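Local coordinates for protein carbohydrate kinase, FGGY (PDB 3IFR) that probably phosphorylates D-xylulose at the expense of ATP, as a sugar kinase of the FGGY family built on the actin-type ATPase fold, at residues I10-G15 against I80-M85; A32-P37 against A64-T69; N58-L63 against A228-L233. All coordinates share one frame; numbering follows the deposited sequence.

Contact 1. Residues I10-G15 against I80-M85; sequences IGLDIG and ICVTGM
Asp-13 and Gly-84 meet beside the one flat side-chain group of this contact, the Asp-13 carboxylate, whose OD1 lies 3.7 Å from Gly-84 CA. The remaining flat groups are backbone peptides, joined in the parallel ladder by five N-H...O=C bonds. Thr-83 N to Leu-12 O is nearly straight (172°), whereas Met-85 N reaches Ile-14 O at 3.1 Å and lies 25° from the plane of that carbonyl.

Apolar groups line one face of the pair. CG2 of Ile-10 meets CD1 of Ile-80 at 3.6 Å, Leu-12 CD2 runs alongside Val-82 CG2, and Ile-14 CD1 crosses to Val-82 CG1 at 3.6 Å. Helices 52-70 and 163-172 pack on this layer. Asp-13, Cys-81 and Thr-83 occupy the reverse face, where helix 437-448 packs on Cys-81 and Thr-83. Chi1 of Thr-83 (178°) swings OG1 away from the backbone N, and the hydroxyl bonds Ala-243 O, while CG2 faces Asp-13 CB at 3.9 Å. Selenomethionine Met-85, bent at chi2 and chi3, brings CE to 4.2 Å from Ile-14 CG2.

Strands 29-37, 18-25 and 8-14 run antiparallel, each to the next, and strand 77-84 is added parallel to 8-14, as in the actin-like ATPase fold; the Asp-Ile-Gly turn closing strand 8-14 probably helps to shape the nucleotide site, as in relatives.

Contact 2. Residues A32-P37 against A64-T69; sequences AVASRP and AELKTT
Arg-36 and Glu-65 form an end-on salt bridge, with NH1 and NH2 both hydrogen-bonded to OE1, and their conformations explain it. The arginine leaves the strand with CG beside its backbone N (chi1 -69°) and bends again at chi2, which turns the guanidinium back along the strand. Glu-65 is extended through CG, anti at chi1, and reaches out from the helix. Glu-65 OE1 lies 2.9 Å from Arg-36 NH1 and 2.8 Å from NH2. NH2 approaches OE1 nearly in line with the C-O bond, NH1 from above the carboxylate plane, and the two planes stand 37° apart. NH1 also donates to Ser-35 O at 2.6 Å, which should help fix the rotation of the guanidinium.

The other carboxylate oxygen, OE2, rests 3.5 Å from Ala-34 CB. Leu-66, with an unusual chi1 of -113°, sends CD1 to 3.6 Å from Ala-34 N. Nearer the start of the strand segment, Thr-69 CG2 presses on Ala-32 CB at 3.4 Å, tighter than usual for two carbons.

Strand 29-37 is an outermost strand of its sheet, bonded to strand 18-25 through pairs such as Ala-32 with Leu-23. Helix 52-70 lies across both strands, with Leu-66 also touching Ala-21 and Leu-23.

Contact 3. Residues N58-L63 against A228-L233; sequences NARAVL and AALTGL
Arg-60 and Leu-230 supply the one hydrogen bond between residues 58-63 and 228-233. NE donates to Leu-230 O at 3.0 Å, and the N-H points almost straight at the oxygen (165°). Seen from the acceptor the bond is less regular: the donor sits well above the carbonyl plane, though the oxygen stays close to the plane of the guanidinium. A bend at chi3 (72°) turns the head of the arginine toward this carbonyl. A positive group placed at the C-terminal end of a helix probably also benefits from the helix dipole. The long ion pair of NH1 with Asp-57 is weak.

Van der Waals contacts flank this bond. Leu-230 CD2 lies over one face of the guanidinium, offset toward its rim, and stands 3.6 Å from Arg-60 NH2. CG of Arg-60 meets Thr-231 CG2 at 3.9 Å, the two side chains crossing at about a right angle. One turn along, Leu-63 lies beside Thr-231, and its CD1 makes an apolar contact with Leu-233 CD2 at 3.5 Å, a close fit. A leucine in place of Arg-60 would probably leave Leu-230 O without this donor and Leu-230 CD2 without the flat group beneath it.

Turn-forming bonds shape residues 228-233. Thr-231 OG1 accepts from Leu-233 N at 3.2 Å, an ST turn; the rotation at chi1 (68°) that allows this also lets OG1 bond Ala-227 O. Gly-232, with positive phi, takes the chain out of the helix.

Helix 225-231 thus ends against the flank of helix 52-70 at a positive-phi glycine, a common helix terminator, here accompanied by an ST turn and set within the N-terminal FGGY domain.

How the contacts relate
Helix 52-70 ties the three contacts together. It supplies a segment to both contact 2 and contact 3, whose centres are about 9 Å apart, and also packs on the strands of contact 1, about 13 Å from either by centres. Leu-12 CD1 meets Val-62 CG1 at 3.8 Å, and Ile-80 CD1 lies 3.9 Å from Leu-233 CD2, so contacts 1 and 3 share one apolar layer. Lys-67 NZ, in the helix segment of contact 2, probably bonds Gly-232 O of contact 3 at 2.9 Å. Strand 29-37, helix 52-70 and strand 77-84 make a beta-alpha-beta crossover. Contact 1 leads toward the probable nucleotide site.

Contact 1. Residues I10-G15 against I80-M85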
ATOM      1  N   ILE A  10      16.827  -4.031  12.283  1.00 22.18           N
ATOM      2  CA  ILE A  10      15.420  -4.193  12.691  1.00 20.35           C
ATOM      3  C   ILE A  10      14.439  -3.427  11.819  1.00 19.30           C
ATOM      4  O   ILE A  10      14.661  -2.260  11.520  1.00 18.60           O
ATOM      5  CB  ILE A  10      15.194  -3.709  14.132  1.00 20.35           C
ATOM      6  CG1 ILE A  10      15.835  -4.648  15.155  1.00 19.83           C
ATOM      7  CG2 ILE A  10      13.693  -3.508  14.459  1.00 17.35           C
ATOM      8  CD1 ILE A  10      15.778  -4.063  16.528  1.00 19.35           C
ATOM      9  N   GLY A  11      13.343  -4.077  11.445  1.00 17.00           N
ATOM     10  CA  GLY A  11      12.207  -3.359  10.886  1.00 17.64           C
ATOM     11  C   GLY A  11      10.995  -3.416  11.809  1.00 20.77           C
ATOM     12  O   GLY A  11      10.670  -4.464  12.397  1.00 20.87           O
ATOM     13  N   LEU A  12      10.309  -2.280  11.926  1.00 18.81           N
ATOM     14  CA  LEU A  12       9.131  -2.152  12.742  1.00 17.14           C
ATOM     15  C   LEU A  12       7.984  -1.657  11.836  1.00 19.69           C
ATOM     16  O   LEU A  12       8.145  -0.705  11.077  1.00 20.54           O
ATOM     17  CB  LEU A  12       9.416  -1.130  13.847  1.00 17.96           C
ATOM     18  CG  LEU A  12       8.232  -0.661  14.724  1.00 16.97           C
ATOM     19  CD1 LEU A  12       7.655  -1.835  15.539  1.00 16.56           C
ATOM     20  CD2 LEU A  12       8.628   0.461  15.655  1.00 16.73           C
ATOM     21  N   ASP A  13       6.820  -2.286  11.925  1.00 20.38           N
ATOM     22  CA  ASP A  13       5.688  -1.928  11.068  1.00 18.38           C
ATOM     23  C   ASP A  13       4.469  -1.526  11.925  1.00 17.81           C
ATOM     24  O   ASP A  13       3.863  -2.354  12.623  1.00 18.13           O
ATOM     25  CB  ASP A  13       5.374  -3.090  10.113  1.00 20.68           C
ATOM     26  CG  ASP A  13       4.043  -2.920   9.383  1.00 20.71           C
ATOM     27  OD1 ASP A  13       3.553  -1.785   9.269  1.00 18.07           O
ATOM     28  OD2 ASP A  13       3.483  -3.954   8.939  1.00 24.33           O
ATOM     29  N   ILE A  14       4.155  -0.235  11.886  1.00 15.55           N
ATOM     30  CA  ILE A  14       3.008   0.320  12.566  1.00 18.13           C
ATOM     31  C   ILE A  14       1.819   0.108  11.639  1.00 19.13           C
ATOM     32  O   ILE A  14       1.442   1.002  10.855  1.00 20.38           O
ATOM     33  CB  ILE A  14       3.171   1.820  12.874  1.00 16.82           C
ATOM     34  CG1 ILE A  14       3.989   2.033  14.138  1.00 20.72           C
ATOM     35  CG2 ILE A  14       1.856   2.395  13.271  1.00 18.01           C
ATOM     36  CD1 ILE A  14       5.362   1.546  14.101  1.00 21.62           C
ATOM     37  N   GLY A  15       1.237  -1.086  11.725  1.00 17.95           N
ATOM     38  CA  GLY A  15       0.207  -1.509  10.796  1.00 19.82           C
ATOM     39  C   GLY A  15      -1.162  -1.132  11.277  1.00 20.60           C
ATOM     40  O   GLY A  15      -1.328  -0.652  12.395  1.00 24.02           O
ATOM     41  N   ILE A  80      17.655   0.732  12.784  1.00 22.08           N
ATOM     42  CA  ILE A  80      16.228   0.391  12.753  1.00 20.69           C
ATOM     43  C   ILE A  80      15.516   1.283  11.741  1.00 20.20           C
ATOM     44  O   ILE A  80      15.837   2.467  11.617  1.00 22.17           O
ATOM     45  CB  ILE A  80      15.583   0.573  14.120  1.00 17.80           C
ATOM     46  CG1 ILE A  80      14.076   0.379  14.029  1.00 18.83           C
ATOM     47  CG2 ILE A  80      15.874   1.949  14.635  1.00 17.36           C
ATOM     48  CD1 ILE A  80      13.462   0.023  15.327  1.00 16.40           C
ATOM     49  N   CYS A  81      14.585   0.723  10.988  1.00 16.85           N
ATOM     50  CA  CYS A  81      13.704   1.556  10.153  1.00 17.31           C
ATOM     51  C   CYS A  81      12.240   1.295  10.539  1.00 17.16           C
ATOM     52  O   CYS A  81      11.815   0.136  10.764  1.00 16.81           O
ATOM     53  CB  CYS A  81      13.948   1.325   8.654  1.00 15.44           C
ATOM     54  SG  CYS A  81      12.812   2.225   7.529  1.00 16.82           S
ATOM     55  N   VAL A  82      11.469   2.367  10.638  1.00 16.62           N
ATOM     56  CA  VAL A  82      10.058   2.241  10.961  1.00 16.50           C
ATOM     57  C   VAL A  82       9.198   2.540   9.727  1.00 18.47           C
ATOM     58  O   VAL A  82       9.333   3.597   9.103  1.00 17.67           O
ATOM     59  CB  VAL A  82       9.671   3.223  12.081  1.00 16.05           C
ATOM     60  CG1 VAL A  82       8.217   3.042  12.475  1.00 15.72           C
ATOM     61  CG2 VAL A  82      10.568   3.035  13.316  1.00 17.41           C
ATOM     62  N   THR A  83       8.275   1.631   9.423  1.00 17.78           N
ATOM     63  CA  THR A  83       7.284   1.831   8.380  1.00 14.70           C
ATOM     64  C   THR A  83       5.874   1.720   9.053  1.00 19.69           C
ATOM     65  O   THR A  83       5.758   1.389  10.250  1.00 15.67           O
ATOM     66  CB  THR A  83       7.509   0.764   7.286  1.00 19.48           C
ATOM     67  OG1 THR A  83       6.538   0.870   6.239  1.00 20.32           O
ATOM     68  CG2 THR A  83       7.426  -0.632   7.889  1.00 17.87           C
ATOM     69  N   GLY A  84       4.822   2.035   8.294  1.00 17.41           N
ATOM     70  CA  GLY A  84       3.463   1.881   8.751  1.00 16.75           C
ATOM     71  C   GLY A  84       2.482   2.426   7.723  1.00 19.26           C
ATOM     72  O   GLY A  84       2.870   2.905   6.660  1.00 17.27           O
HETATM   73  N   MSE A  85       1.191   2.386   8.044  1.00 21.24           N
HETATM   74  CA  MSE A  85       0.181   2.880   7.105  1.00 20.15           C
HETATM   75  C   MSE A  85       0.285   4.411   6.886  1.00 18.97           C
HETATM   76  O   MSE A  85       0.772   5.139   7.743  1.00 17.88           O
HETATM   77  CB  MSE A  85      -1.208   2.429   7.551  1.00 18.66           C
HETATM   78  CG  MSE A  85      -1.951   3.401   8.470  1.00 25.60           C
HETATM   79 SE   MSE A  85      -1.194   3.780  10.270  1.00 37.33          SE
HETATM   80  CE  MSE A  85      -1.891   2.252  11.336  1.00 23.28           C
TER

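Contact 2. Residues A32-P37 against A64-T69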
ATOM      1  N   ALA A  32      14.096 -13.081  14.803  1.00 29.14           N
ATOM      2  CA  ALA A  32      12.897 -13.007  15.649  1.00 28.07           C
ATOM      3  C   ALA A  32      11.785 -12.159  15.043  1.00 25.59           C
ATOM      4  O   ALA A  32      12.045 -11.215  14.291  1.00 23.22           O
ATOM      5  CB  ALA A  32      13.251 -12.447  17.057  1.00 27.27           C
ATOM      6  N   VAL A  33      10.547 -12.466  15.419  1.00 26.09           N
ATOM      7  CA  VAL A  33       9.398 -11.665  14.990  1.00 27.95           C
ATOM      8  C   VAL A  33       8.521 -11.428  16.193  1.00 26.40           C
ATOM      9  O   VAL A  33       8.207 -12.374  16.900  1.00 29.58           O
ATOM     10  CB  VAL A  33       8.577 -12.376  13.855  1.00 28.51           C
ATOM     11  CG1 VAL A  33       7.445 -11.500  13.350  1.00 23.10           C
ATOM     12  CG2 VAL A  33       9.475 -12.714  12.706  1.00 28.21           C
ATOM     13  N   ALA A  34       8.145 -10.176  16.456  1.00 26.75           N
ATOM     14  CA  ALA A  34       7.116  -9.900  17.476  1.00 23.29           C
ATOM     15  C   ALA A  34       5.936  -9.081  16.939  1.00 21.88           C
ATOM     16  O   ALA A  34       6.119  -8.201  16.104  1.00 19.67           O
ATOM     17  CB  ALA A  34       7.727  -9.217  18.692  1.00 23.62           C
ATOM     18  N   SER A  35       4.726  -9.376  17.427  1.00 21.99           N
ATOM     19  CA  SER A  35       3.555  -8.603  17.046  1.00 21.71           C
ATOM     20  C   SER A  35       2.610  -8.269  18.196  1.00 23.72           C
ATOM     21  O   SER A  35       2.693  -8.831  19.283  1.00 24.19           O
ATOM     22  CB  SER A  35       2.772  -9.288  15.931  1.00 20.86           C
ATOM     23  OG  SER A  35       2.062 -10.401  16.428  1.00 24.82           O
ATOM     24  N   ARG A  36       1.707  -7.331  17.930  1.00 22.56           N
ATOM     25  CA  ARG A  36       0.716  -6.915  18.902  1.00 22.75           C
ATOM     26  C   ARG A  36      -0.444  -6.349  18.102  1.00 25.23           C
ATOM     27  O   ARG A  36      -0.233  -5.627  17.110  1.00 22.77           O
ATOM     28  CB  ARG A  36       1.257  -5.826  19.855  1.00 20.90           C
ATOM     29  CG  ARG A  36       2.340  -6.242  20.870  1.00 20.42           C
ATOM     30  CD  ARG A  36       1.852  -7.326  21.836  1.00 23.86           C
ATOM     31  NE  ARG A  36       2.837  -7.615  22.885  1.00 24.30           N
ATOM     32  CZ  ARG A  36       3.853  -8.456  22.727  1.00 21.43           C
ATOM     33  NH1 ARG A  36       4.006  -9.060  21.565  1.00 20.37           N
ATOM     34  NH2 ARG A  36       4.721  -8.684  23.715  1.00 19.97           N
ATOM     35  N   PRO A  37      -1.677  -6.653  18.543  1.00 26.84           N
ATOM     36  CA  PRO A  37      -2.884  -6.148  17.897  1.00 25.55           C
ATOM     37  C   PRO A  37      -3.026  -4.623  18.105  1.00 24.16           C
ATOM     38  O   PRO A  37      -2.581  -4.077  19.123  1.00 19.69           O
ATOM     39  CB  PRO A  37      -4.008  -6.899  18.647  1.00 24.93           C
ATOM     40  CG  PRO A  37      -3.324  -8.023  19.344  1.00 26.63           C
ATOM     41  CD  PRO A  37      -2.008  -7.458  19.732  1.00 24.29           C
ATOM     42  N   ALA A  64      11.227  -4.699  22.668  1.00 22.49           N
ATOM     43  CA  ALA A  64      11.705  -5.444  23.831  1.00 21.26           C
ATOM     44  C   ALA A  64      11.550  -6.973  23.670  1.00 21.76           C
ATOM     45  O   ALA A  64      12.433  -7.753  24.024  1.00 21.66           O
ATOM     46  CB  ALA A  64      10.994  -4.977  25.035  1.00 18.81           C
ATOM     47  N   GLU A  65      10.435  -7.422  23.113  1.00 25.00           N
ATOM     48  CA  GLU A  65      10.255  -8.872  22.929  1.00 22.67           C
ATOM     49  C   GLU A  65      11.284  -9.438  21.948  1.00 23.60           C
ATOM     50  O   GLU A  65      11.740 -10.565  22.108  1.00 24.00           O
ATOM     51  CB  GLU A  65       8.847  -9.209  22.466  1.00 21.08           C
ATOM     52  CG  GLU A  65       8.639 -10.708  22.372  1.00 25.24           C
ATOM     53  CD  GLU A  65       7.277 -11.091  21.853  1.00 26.43           C
ATOM     54  OE1 GLU A  65       6.267 -10.618  22.434  1.00 28.25           O
ATOM     55  OE2 GLU A  65       7.206 -11.881  20.884  1.00 25.85           O
ATOM     56  N   LEU A  66      11.669  -8.641  20.950  1.00 21.80           N
ATOM     57  CA  LEU A  66      12.699  -9.037  19.999  1.00 20.50           C
ATOM     58  C   LEU A  66      13.994  -9.408  20.731  1.00 22.88           C
ATOM     59  O   LEU A  66      14.591 -10.450  20.455  1.00 24.36           O
ATOM     60  CB  LEU A  66      12.994  -7.887  19.034  1.00 22.97           C
ATOM     61  CG  LEU A  66      12.629  -8.043  17.559  1.00 25.90           C
ATOM     62  CD1 LEU A  66      11.309  -8.758  17.384  1.00 24.29           C
ATOM     63  CD2 LEU A  66      12.687  -6.697  16.801  1.00 19.63           C
ATOM     64  N   LYS A  67      14.413  -8.543  21.647  1.00 19.74           N
ATOM     65  CA  LYS A  67      15.598  -8.738  22.461  1.00 21.15           C
ATOM     66  C   LYS A  67      15.456  -9.948  23.369  1.00 22.95           C
ATOM     67  O   LYS A  67      16.394 -10.661  23.581  1.00 27.65           O
ATOM     68  CB  LYS A  67      15.805  -7.497  23.302  1.00 21.30           C
ATOM     69  CG  LYS A  67      17.154  -7.311  23.967  1.00 24.84           C
ATOM     70  CD  LYS A  67      17.044  -6.149  24.988  1.00 26.85           C
ATOM     71  CE  LYS A  67      18.382  -5.525  25.298  1.00 33.26           C
ATOM     72  NZ  LYS A  67      18.223  -4.210  26.031  1.00 29.82           N
ATOM     73  N   THR A  68      14.259 -10.186  23.884  1.00 25.23           N
ATOM     74  CA  THR A  68      13.967 -11.258  24.831  1.00 25.27           C
ATOM     75  C   THR A  68      13.927 -12.585  24.135  1.00 25.00           C
ATOM     76  O   THR A  68      14.303 -13.613  24.684  1.00 26.14           O
ATOM     77  CB  THR A  68      12.590 -10.986  25.500  1.00 24.22           C
ATOM     78  OG1 THR A  68      12.816 -10.262  26.700  1.00 29.47           O
ATOM     79  CG2 THR A  68      11.871 -12.253  25.869  1.00 28.32           C
ATOM     80  N   THR A  69      13.423 -12.556  22.911  1.00 26.28           N
ATOM     81  CA  THR A  69      13.388 -13.748  22.069  1.00 24.70           C
ATOM     82  C   THR A  69      14.793 -14.157  21.559  1.00 25.05           C
ATOM     83  O   THR A  69      15.201 -15.302  21.688  1.00 27.43           O
ATOM     84  CB  THR A  69      12.398 -13.522  20.917  1.00 24.36           C
ATOM     85  OG1 THR A  69      11.048 -13.675  21.419  1.00 25.66           O
ATOM     86  CG2 THR A  69      12.654 -14.467  19.757  1.00 20.77           C
TER

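Contact 3. Residues N58-L63 against A228-L233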
ATOM      1  N   ASN A  58       2.513  -0.618  21.762  1.00 21.63           N
ATOM      2  CA  ASN A  58       2.809  -1.763  20.881  1.00 21.52           C
ATOM      3  C   ASN A  58       4.293  -1.767  20.491  1.00 18.73           C
ATOM      4  O   ASN A  58       4.979  -2.774  20.673  1.00 17.56           O
ATOM      5  CB  ASN A  58       1.945  -1.746  19.624  1.00 19.70           C
ATOM      6  CG  ASN A  58       0.534  -2.327  19.822  1.00 20.55           C
ATOM      7  OD1 ASN A  58      -0.205  -2.471  18.841  1.00 23.32           O
ATOM      8  ND2 ASN A  58       0.156  -2.652  21.046  1.00 19.44           N
ATOM      9  N   ALA A  59       4.822  -0.628  20.035  1.00 19.21           N
ATOM     10  CA  ALA A  59       6.225  -0.622  19.564  1.00 18.17           C
ATOM     11  C   ALA A  59       7.244  -0.972  20.666  1.00 18.20           C
ATOM     12  O   ALA A  59       8.164  -1.716  20.433  1.00 20.05           O
ATOM     13  CB  ALA A  59       6.586   0.714  18.899  1.00 20.87           C
ATOM     14  N   ARG A  60       7.096  -0.396  21.848  1.00 18.61           N
ATOM     15  CA  ARG A  60       7.920  -0.753  22.982  1.00 19.14           C
ATOM     16  C   ARG A  60       7.870  -2.212  23.265  1.00 18.50           C
ATOM     17  O   ARG A  60       8.900  -2.811  23.471  1.00 21.91           O
ATOM     18  CB  ARG A  60       7.402  -0.030  24.234  1.00 23.24           C
ATOM     19  CG  ARG A  60       7.778   1.437  24.275  1.00 23.36           C
ATOM     20  CD  ARG A  60       7.087   2.094  25.397  1.00 23.63           C
ATOM     21  NE  ARG A  60       7.684   1.661  26.656  1.00 28.58           N
ATOM     22  CZ  ARG A  60       7.049   1.658  27.830  1.00 28.86           C
ATOM     23  NH1 ARG A  60       5.779   2.044  27.909  1.00 28.16           N
ATOM     24  NH2 ARG A  60       7.692   1.235  28.914  1.00 28.92           N
ATOM     25  N   ALA A  61       6.676  -2.795  23.284  1.00 17.65           N
ATOM     26  CA  ALA A  61       6.516  -4.224  23.637  1.00 21.01           C
ATOM     27  C   ALA A  61       7.228  -5.183  22.679  1.00 23.35           C
ATOM     28  O   ALA A  61       7.896  -6.157  23.083  1.00 26.84           O
ATOM     29  CB  ALA A  61       5.039  -4.592  23.690  1.00 19.11           C
ATOM     30  N   VAL A  62       7.039  -4.908  21.401  1.00 20.62           N
ATOM     31  CA  VAL A  62       7.503  -5.743  20.311  1.00 21.35           C
ATOM     32  C   VAL A  62       9.030  -5.608  20.133  1.00 21.70           C
ATOM     33  O   VAL A  62       9.710  -6.575  19.878  1.00 22.00           O
ATOM     34  CB  VAL A  62       6.749  -5.245  19.079  1.00 23.78           C
ATOM     35  CG1 VAL A  62       7.680  -4.706  18.019  1.00 21.46           C
ATOM     36  CG2 VAL A  62       5.713  -6.219  18.603  1.00 21.34           C
ATOM     37  N   LEU A  63       9.580  -4.410  20.292  1.00 21.25           N
ATOM     38  CA  LEU A  63      11.044  -4.255  20.262  1.00 23.99           C
ATOM     39  C   LEU A  63      11.689  -4.980  21.452  1.00 22.19           C
ATOM     40  O   LEU A  63      12.586  -5.771  21.273  1.00 21.79           O
ATOM     41  CB  LEU A  63      11.474  -2.767  20.237  1.00 20.49           C
ATOM     42  CG  LEU A  63      11.015  -2.003  18.997  1.00 21.45           C
ATOM     43  CD1 LEU A  63      11.254  -0.470  19.077  1.00 21.68           C
ATOM     44  CD2 LEU A  63      11.703  -2.591  17.795  1.00 17.59           C
ATOM     45  N   ALA A 228      15.653   4.457  24.589  1.00 17.06           N
ATOM     46  CA  ALA A 228      16.392   3.226  24.887  1.00 19.45           C
ATOM     47  C   ALA A 228      15.758   2.610  26.103  1.00 17.00           C
ATOM     48  O   ALA A 228      15.391   1.464  26.101  1.00 16.96           O
ATOM     49  CB  ALA A 228      17.882   3.490  25.130  1.00 18.62           C
ATOM     50  N   ALA A 229      15.574   3.404  27.135  1.00 18.12           N
ATOM     51  CA  ALA A 229      14.885   2.901  28.321  1.00 22.30           C
ATOM     52  C   ALA A 229      13.507   2.215  28.052  1.00 20.03           C
ATOM     53  O   ALA A 229      13.278   1.061  28.405  1.00 19.94           O
ATOM     54  CB  ALA A 229      14.760   3.998  29.329  1.00 18.89           C
ATOM     55  N   LEU A 230      12.610   2.920  27.404  1.00 17.45           N
ATOM     56  CA  LEU A 230      11.306   2.370  27.138  1.00 16.64           C
ATOM     57  C   LEU A 230      11.252   1.184  26.185  1.00 18.49           C
ATOM     58  O   LEU A 230      10.332   0.357  26.290  1.00 14.89           O
ATOM     59  CB  LEU A 230      10.406   3.497  26.629  1.00 19.95           C
ATOM     60  CG  LEU A 230      10.317   4.707  27.588  1.00 18.47           C
ATOM     61  CD1 LEU A 230       9.859   5.991  26.894  1.00 19.72           C
ATOM     62  CD2 LEU A 230       9.395   4.386  28.736  1.00 20.52           C
ATOM     63  N   THR A 231      12.209   1.106  25.244  1.00 18.50           N
ATOM     64  CA  THR A 231      12.163   0.056  24.214  1.00 20.37           C
ATOM     65  C   THR A 231      13.165  -1.094  24.317  1.00 21.84           C
ATOM     66  O   THR A 231      12.962  -2.137  23.690  1.00 21.39           O
ATOM     67  CB  THR A 231      12.280   0.631  22.800  1.00 22.74           C
ATOM     68  OG1 THR A 231      13.599   1.161  22.625  1.00 23.94           O
ATOM     69  CG2 THR A 231      11.247   1.743  22.588  1.00 22.38           C
ATOM     70  N   GLY A 232      14.240  -0.926  25.092  1.00 22.00           N
ATOM     71  CA  GLY A 232      15.311  -1.923  25.105  1.00 21.66           C
ATOM     72  C   GLY A 232      16.381  -1.689  24.037  1.00 23.41           C
ATOM     73  O   GLY A 232      17.502  -2.186  24.145  1.00 25.36           O
ATOM     74  N   LEU A 233      16.039  -0.951  22.982  1.00 24.79           N
ATOM     75  CA  LEU A 233      17.023  -0.619  21.935  1.00 25.29           C
ATOM     76  C   LEU A 233      18.279   0.006  22.535  1.00 25.64           C
ATOM     77  O   LEU A 233      18.220   0.759  23.518  1.00 23.83           O
ATOM     78  CB  LEU A 233      16.419   0.332  20.890  1.00 23.92           C
ATOM     79  CG  LEU A 233      15.748  -0.261  19.633  1.00 25.81           C
ATOM     80  CD1 LEU A 233      15.297  -1.677  19.820  1.00 26.65           C
ATOM     81  CD2 LEU A 233      14.583   0.594  19.024  1.00 20.77           C
TER